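Local coordinates for protein P35 (Autographa californica nucleopolyhedrovirus, PDB 1P35) that blocks caspases of the host, suppressing the apoptosis that viral infection sets off, and also inhibits the host's antiviral RNA interference, at residues Cys1-Ile15 and Lys176-Thr188. Residues are numbered along the deposited sequence; the frame is centred on the assembly and turned at random.
Sequences CVIFPVEIDVSQTII and KVIVPFAHEINDT
E184 reaches I3 with its carboxylate, and its side chain, followed atom by atom, accounts for most of the polar part of this contact. CB of E184 packs 3.8 Å from CG1 of V2, the two side chains running past one another in contrary senses. With CG set between the backbone N and the carbonyl carbon (chi1 62°) and the chain bent again further along, the acid folds back over the backbone of I3, where CG of E184 lies 3.6 Å from I3 O. OE1 of E184 then accepts the one direct hydrogen bond across the segments, from I3 N at 2.9 Å. That bond is nearly straight (170° at the hydrogen), yet the N-H comes from well above the carboxylate plane, 67° out of it. C1 O also lies 3.1 Å from E184 OE1, but these are two acceptors and do not bond. OE2 is met by water: one molecule donates to both E184 OE2 and V6 O, bridging the acid to the loop between strands 2-4 and 10-21. Two more waters lie between OE2 and P5 O or I8 O, where they cannot serve every acceptor at once.

H183 CA points a C-H at C1 O (3.5 Å), a weak contact. The apolar part begins with C1 SG, 3.7 Å from P180 CB, and I15 uses CD1 to touch both P180 CG and, obliquely, the ring of F181. P180 centres an inverse gamma turn, evidenced by the F181 N to V179 O bond, which swings the chain off its strand.

In the fold, V2 and F4 bond by backbone to strand 42-48, and V195 of strand 191-199 meets F181, while N289 and N291 hold the backbone N of H183 and A182; C1, itself buried, packs on Y29 of strand 24-33.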
loop_
_atom_site.group_PDB
_atom_site.type_symbol
_atom_site.label_atom_id
_atom_site.label_comp_id
_atom_site.label_asym_id
_atom_site.label_seq_id
_atom_site.Cartn_x
_atom_site.Cartn_y
_atom_site.Cartn_z
ATOM N N CYS A 1 8.720 -24.097 -3.581
ATOM C CA CYS A 1 8.602 -24.412 -2.159
ATOM C C CYS A 1 9.708 -25.360 -1.779
ATOM O O CYS A 1 10.287 -25.231 -0.711
ATOM C CB CYS A 1 7.279 -25.040 -1.986
ATOM S SG CYS A 1 6.300 -24.053 -2.962
ATOM N N VAL A 2 9.942 -26.335 -2.646
ATOM C CA VAL A 2 11.033 -27.328 -2.451
ATOM C C VAL A 2 12.162 -26.554 -3.093
ATOM O O VAL A 2 12.278 -26.467 -4.327
ATOM C CB VAL A 2 10.745 -28.627 -3.239
ATOM C CG1 VAL A 2 11.828 -29.636 -3.033
ATOM C CG2 VAL A 2 9.392 -29.159 -2.826
ATOM N N ILE A 3 12.945 -25.922 -2.252
ATOM C CA ILE A 3 14.028 -25.073 -2.743
ATOM C C ILE A 3 15.409 -25.691 -2.780
ATOM O O ILE A 3 15.793 -26.439 -1.888
ATOM C CB ILE A 3 14.040 -23.782 -1.918
ATOM C CG1 ILE A 3 12.675 -23.089 -2.100
ATOM C CG2 ILE A 3 15.186 -22.874 -2.328
ATOM C CD1 ILE A 3 12.555 -21.733 -1.391
ATOM N N PHE A 4 16.152 -25.368 -3.833
ATOM C CA PHE A 4 17.518 -25.866 -4.025
ATOM C C PHE A 4 18.314 -24.686 -4.541
ATOM O O PHE A 4 17.789 -23.872 -5.288
ATOM C CB PHE A 4 17.570 -26.963 -5.108
ATOM C CG PHE A 4 18.964 -27.443 -5.417
ATOM C CD1 PHE A 4 19.553 -28.432 -4.641
ATOM C CD2 PHE A 4 19.745 -26.791 -6.383
ATOM C CE1 PHE A 4 20.914 -28.758 -4.806
ATOM C CE2 PHE A 4 21.108 -27.098 -6.566
ATOM C CZ PHE A 4 21.693 -28.085 -5.766
ATOM N N PRO A 5 19.559 -24.506 -4.095
ATOM C CA PRO A 5 20.419 -25.169 -3.115
ATOM C C PRO A 5 19.655 -25.226 -1.798
ATOM O O PRO A 5 18.809 -24.379 -1.556
ATOM C CB PRO A 5 21.591 -24.209 -3.012
ATOM C CG PRO A 5 21.722 -23.727 -4.444
ATOM C CD PRO A 5 20.275 -23.387 -4.732
ATOM N N VAL A 6 19.976 -26.180 -0.929
ATOM C CA VAL A 6 19.238 -26.291 0.322
ATOM C C VAL A 6 19.566 -25.278 1.427
ATOM O O VAL A 6 18.843 -25.171 2.418
ATOM C CB VAL A 6 19.344 -27.720 0.887
ATOM C CG1 VAL A 6 18.621 -28.701 -0.049
ATOM C CG2 VAL A 6 20.820 -28.103 1.038
ATOM N N GLU A 7 20.650 -24.537 1.275
ATOM C CA GLU A 7 20.984 -23.533 2.282
ATOM C C GLU A 7 19.829 -22.507 2.320
ATOM O O GLU A 7 19.100 -22.404 3.299
ATOM C CB GLU A 7 22.301 -22.830 1.892
ATOM C CG GLU A 7 22.255 -22.205 0.481
ATOM C CD GLU A 7 23.551 -21.559 0.026
ATOM O OE1 GLU A 7 24.036 -20.646 0.731
ATOM O OE2 GLU A 7 24.067 -21.961 -1.045
ATOM N N ILE A 8 19.686 -21.793 1.203
ATOM C CA ILE A 8 18.703 -20.750 0.960
ATOM C C ILE A 8 17.689 -20.449 2.043
ATOM O O ILE A 8 16.927 -21.316 2.424
ATOM C CB ILE A 8 17.915 -21.019 -0.336
ATOM C CG1 ILE A 8 18.876 -21.155 -1.512
ATOM C CG2 ILE A 8 16.955 -19.853 -0.594
ATOM C CD1 ILE A 8 19.662 -19.894 -1.759
ATOM N N ASP A 9 17.665 -19.188 2.479
ATOM C CA ASP A 9 16.756 -18.716 3.501
ATOM C C ASP A 9 15.630 -17.889 2.862
ATOM O O ASP A 9 15.877 -16.929 2.151
ATOM C CB ASP A 9 17.523 -17.872 4.520
ATOM C CG ASP A 9 16.999 -18.053 5.926
ATOM O OD1 ASP A 9 15.893 -17.543 6.227
ATOM O OD2 ASP A 9 17.685 -18.741 6.721
ATOM N N VAL A 10 14.400 -18.290 3.132
ATOM C CA VAL A 10 13.200 -17.672 2.615
ATOM C C VAL A 10 12.226 -17.357 3.718
ATOM O O VAL A 10 12.333 -17.908 4.792
ATOM C CB VAL A 10 12.458 -18.647 1.594
ATOM C CG1 VAL A 10 12.102 -19.995 2.261
ATOM C CG2 VAL A 10 11.180 -18.012 1.102
ATOM N N SER A 11 11.278 -16.459 3.427
ATOM C CA SER A 11 10.173 -16.116 4.339
ATOM C C SER A 11 9.063 -15.410 3.581
ATOM O O SER A 11 9.160 -15.177 2.372
ATOM C CB SER A 11 10.624 -15.214 5.516
ATOM O OG SER A 11 10.950 -13.885 5.128
ATOM N N GLN A 12 7.980 -15.112 4.282
ATOM C CA GLN A 12 6.888 -14.362 3.695
ATOM C C GLN A 12 6.375 -14.847 2.320
ATOM O O GLN A 12 6.325 -14.072 1.344
ATOM C CB GLN A 12 7.299 -12.888 3.569
ATOM C CG GLN A 12 7.820 -12.220 4.847
ATOM C CD GLN A 12 8.506 -10.888 4.529
ATOM O OE1 GLN A 12 7.851 -9.860 4.276
ATOM N NE2 GLN A 12 9.841 -10.924 4.478
ATOM N N THR A 13 5.946 -16.105 2.267
ATOM C CA THR A 13 5.407 -16.682 1.062
ATOM C C THR A 13 3.902 -16.366 1.008
ATOM O O THR A 13 3.171 -16.543 1.984
ATOM C CB THR A 13 5.688 -18.224 1.027
ATOM O OG1 THR A 13 7.112 -18.443 1.041
ATOM C CG2 THR A 13 5.134 -18.857 -0.229
ATOM N N ILE A 14 3.466 -15.869 -0.142
ATOM C CA ILE A 14 2.071 -15.516 -0.384
ATOM C C ILE A 14 1.609 -16.265 -1.628
ATOM O O ILE A 14 2.258 -16.205 -2.666
ATOM C CB ILE A 14 1.953 -14.002 -0.599
ATOM C CG1 ILE A 14 2.597 -13.288 0.607
ATOM C CG2 ILE A 14 0.505 -13.588 -0.676
ATOM C CD1 ILE A 14 2.552 -11.776 0.527
ATOM N N ILE A 15 0.447 -16.910 -1.529
ATOM C CA ILE A 15 -0.072 -17.741 -2.572
ATOM C C ILE A 15 -1.515 -17.480 -2.835
ATOM O O ILE A 15 -2.275 -17.223 -1.907
ATOM C CB ILE A 15 0.015 -19.223 -2.147
ATOM C CG1 ILE A 15 1.472 -19.627 -1.938
ATOM C CG2 ILE A 15 -0.766 -20.122 -3.127
ATOM C CD1 ILE A 15 1.585 -21.050 -1.276
ATOM N N LYS A 176 -8.725 -31.464 -8.988
ATOM C CA LYS A 176 -7.808 -31.386 -7.872
ATOM C C LYS A 176 -7.032 -30.064 -7.992
ATOM O O LYS A 176 -6.867 -29.531 -9.115
ATOM C CB LYS A 176 -6.820 -32.532 -7.950
ATOM C CG LYS A 176 -7.429 -33.883 -7.776
ATOM C CD LYS A 176 -7.746 -34.144 -6.316
ATOM C CE LYS A 176 -8.226 -35.565 -6.118
ATOM N NZ LYS A 176 -8.626 -35.780 -4.709
ATOM N N VAL A 177 -6.593 -29.561 -6.835
ATOM C CA VAL A 177 -5.749 -28.381 -6.684
ATOM C C VAL A 177 -4.731 -28.719 -5.607
ATOM O O VAL A 177 -5.061 -29.266 -4.575
ATOM C CB VAL A 177 -6.442 -27.165 -6.100
ATOM C CG1 VAL A 177 -5.559 -25.927 -6.328
ATOM C CG2 VAL A 177 -7.792 -27.036 -6.635
ATOM N N ILE A 178 -3.484 -28.362 -5.840
ATOM C CA ILE A 178 -2.458 -28.609 -4.861
ATOM C C ILE A 178 -1.946 -27.235 -4.362
ATOM O O ILE A 178 -1.499 -26.430 -5.160
ATOM C CB ILE A 178 -1.338 -29.397 -5.529
ATOM C CG1 ILE A 178 -1.879 -30.744 -5.977
ATOM C CG2 ILE A 178 -0.137 -29.540 -4.599
ATOM C CD1 ILE A 178 -0.852 -31.652 -6.682
ATOM N N VAL A 179 -2.045 -26.943 -3.066
ATOM C CA VAL A 179 -1.536 -25.679 -2.547
ATOM C C VAL A 179 -0.149 -26.112 -2.093
ATOM O O VAL A 179 0.005 -26.907 -1.190
ATOM C CB VAL A 179 -2.336 -25.171 -1.390
ATOM C CG1 VAL A 179 -1.935 -23.752 -1.127
ATOM C CG2 VAL A 179 -3.876 -25.269 -1.700
ATOM N N PRO A 180 0.880 -25.591 -2.736
ATOM C CA PRO A 180 2.272 -25.968 -2.409
ATOM C C PRO A 180 2.898 -25.472 -1.121
ATOM O O PRO A 180 3.763 -24.593 -1.141
ATOM C CB PRO A 180 3.024 -25.510 -3.668
ATOM C CG PRO A 180 2.308 -24.229 -4.017
ATOM C CD PRO A 180 0.827 -24.656 -3.890
ATOM N N PHE A 181 2.482 -26.041 0.008
ATOM C CA PHE A 181 3.062 -25.641 1.287
ATOM C C PHE A 181 4.339 -26.388 1.612
ATOM O O PHE A 181 5.159 -25.887 2.385
ATOM C CB PHE A 181 2.064 -25.861 2.445
ATOM C CG PHE A 181 0.877 -24.959 2.403
ATOM C CD1 PHE A 181 1.031 -23.597 2.238
ATOM C CD2 PHE A 181 -0.409 -25.473 2.579
ATOM C CE1 PHE A 181 -0.069 -22.741 2.258
ATOM C CE2 PHE A 181 -1.524 -24.623 2.594
ATOM C CZ PHE A 181 -1.342 -23.241 2.436
ATOM N N ALA A 182 4.528 -27.584 1.057
ATOM C CA ALA A 182 5.729 -28.360 1.418
ATOM C C ALA A 182 7.091 -27.729 1.071
ATOM O O ALA A 182 7.249 -26.975 0.071
ATOM C CB ALA A 182 5.649 -29.811 0.812
ATOM N N HIS A 183 8.073 -28.068 1.901
ATOM C CA HIS A 183 9.435 -27.555 1.749
ATOM C C HIS A 183 10.336 -28.719 1.353
ATOM O O HIS A 183 9.906 -29.907 1.394
ATOM C CB HIS A 183 9.971 -27.016 3.089
ATOM C CG HIS A 183 9.022 -26.104 3.816
ATOM N ND1 HIS A 183 9.042 -24.737 3.674
ATOM C CD2 HIS A 183 8.026 -26.376 4.690
ATOM C CE1 HIS A 183 8.104 -24.202 4.432
ATOM N NE2 HIS A 183 7.471 -25.175 5.060
ATOM N N GLU A 184 11.567 -28.391 0.944
ATOM C CA GLU A 184 12.509 -29.449 0.676
ATOM C C GLU A 184 12.767 -30.092 2.081
ATOM O O GLU A 184 12.646 -29.433 3.117
ATOM C CB GLU A 184 13.808 -28.882 0.163
ATOM C CG GLU A 184 14.482 -27.981 1.136
ATOM C CD GLU A 184 13.968 -26.544 1.107
ATOM O OE1 GLU A 184 12.850 -26.279 0.636
ATOM O OE2 GLU A 184 14.695 -25.669 1.588
ATOM N N ILE A 185 13.133 -31.363 2.117
ATOM C CA ILE A 185 13.418 -32.046 3.401
ATOM C C ILE A 185 14.666 -31.461 4.074
ATOM O O ILE A 185 15.530 -30.930 3.366
ATOM C CB ILE A 185 13.672 -33.540 3.134
ATOM C CG1 ILE A 185 12.485 -34.120 2.358
ATOM C CG2 ILE A 185 13.888 -34.308 4.450
ATOM C CD1 ILE A 185 12.722 -35.547 1.856
ATOM N N ASN A 186 14.752 -31.496 5.416
ATOM C CA ASN A 186 15.978 -31.047 6.148
ATOM C C ASN A 186 16.342 -32.147 7.180
ATOM O O ASN A 186 15.531 -33.031 7.485
ATOM C CB ASN A 186 15.841 -29.701 6.893
ATOM C CG ASN A 186 14.811 -29.758 8.031
ATOM O OD1 ASN A 186 14.836 -30.662 8.894
ATOM N ND2 ASN A 186 13.902 -28.790 8.036
ATOM N N ASP A 187 17.546 -32.089 7.731
ATOM C CA ASP A 187 17.992 -33.158 8.630
ATOM C C ASP A 187 17.305 -33.270 9.969
ATOM O O ASP A 187 17.134 -34.363 10.488
ATOM C CB ASP A 187 19.502 -33.056 8.856
ATOM C CG ASP A 187 20.283 -33.159 7.568
ATOM O OD1 ASP A 187 20.157 -34.202 6.875
ATOM O OD2 ASP A 187 21.010 -32.194 7.253
ATOM N N THR A 188 16.912 -32.142 10.525
ATOM C CA THR A 188 16.257 -32.135 11.807
ATOM C C THR A 188 14.842 -32.766 11.793
ATOM O O THR A 188 14.427 -33.369 12.766
ATOM C CB THR A 188 16.162 -30.689 12.319
ATOM O OG1 THR A 188 15.098 -30.009 11.635
ATOM C CG2 THR A 188 17.447 -29.945 12.029
HETATM O O HOH W 1 16.561 -24.339 0.542
HETATM O O HOH W 2 16.691 -26.362 3.462
HETATM O O HOH W 3 14.535 -22.794 2.102
#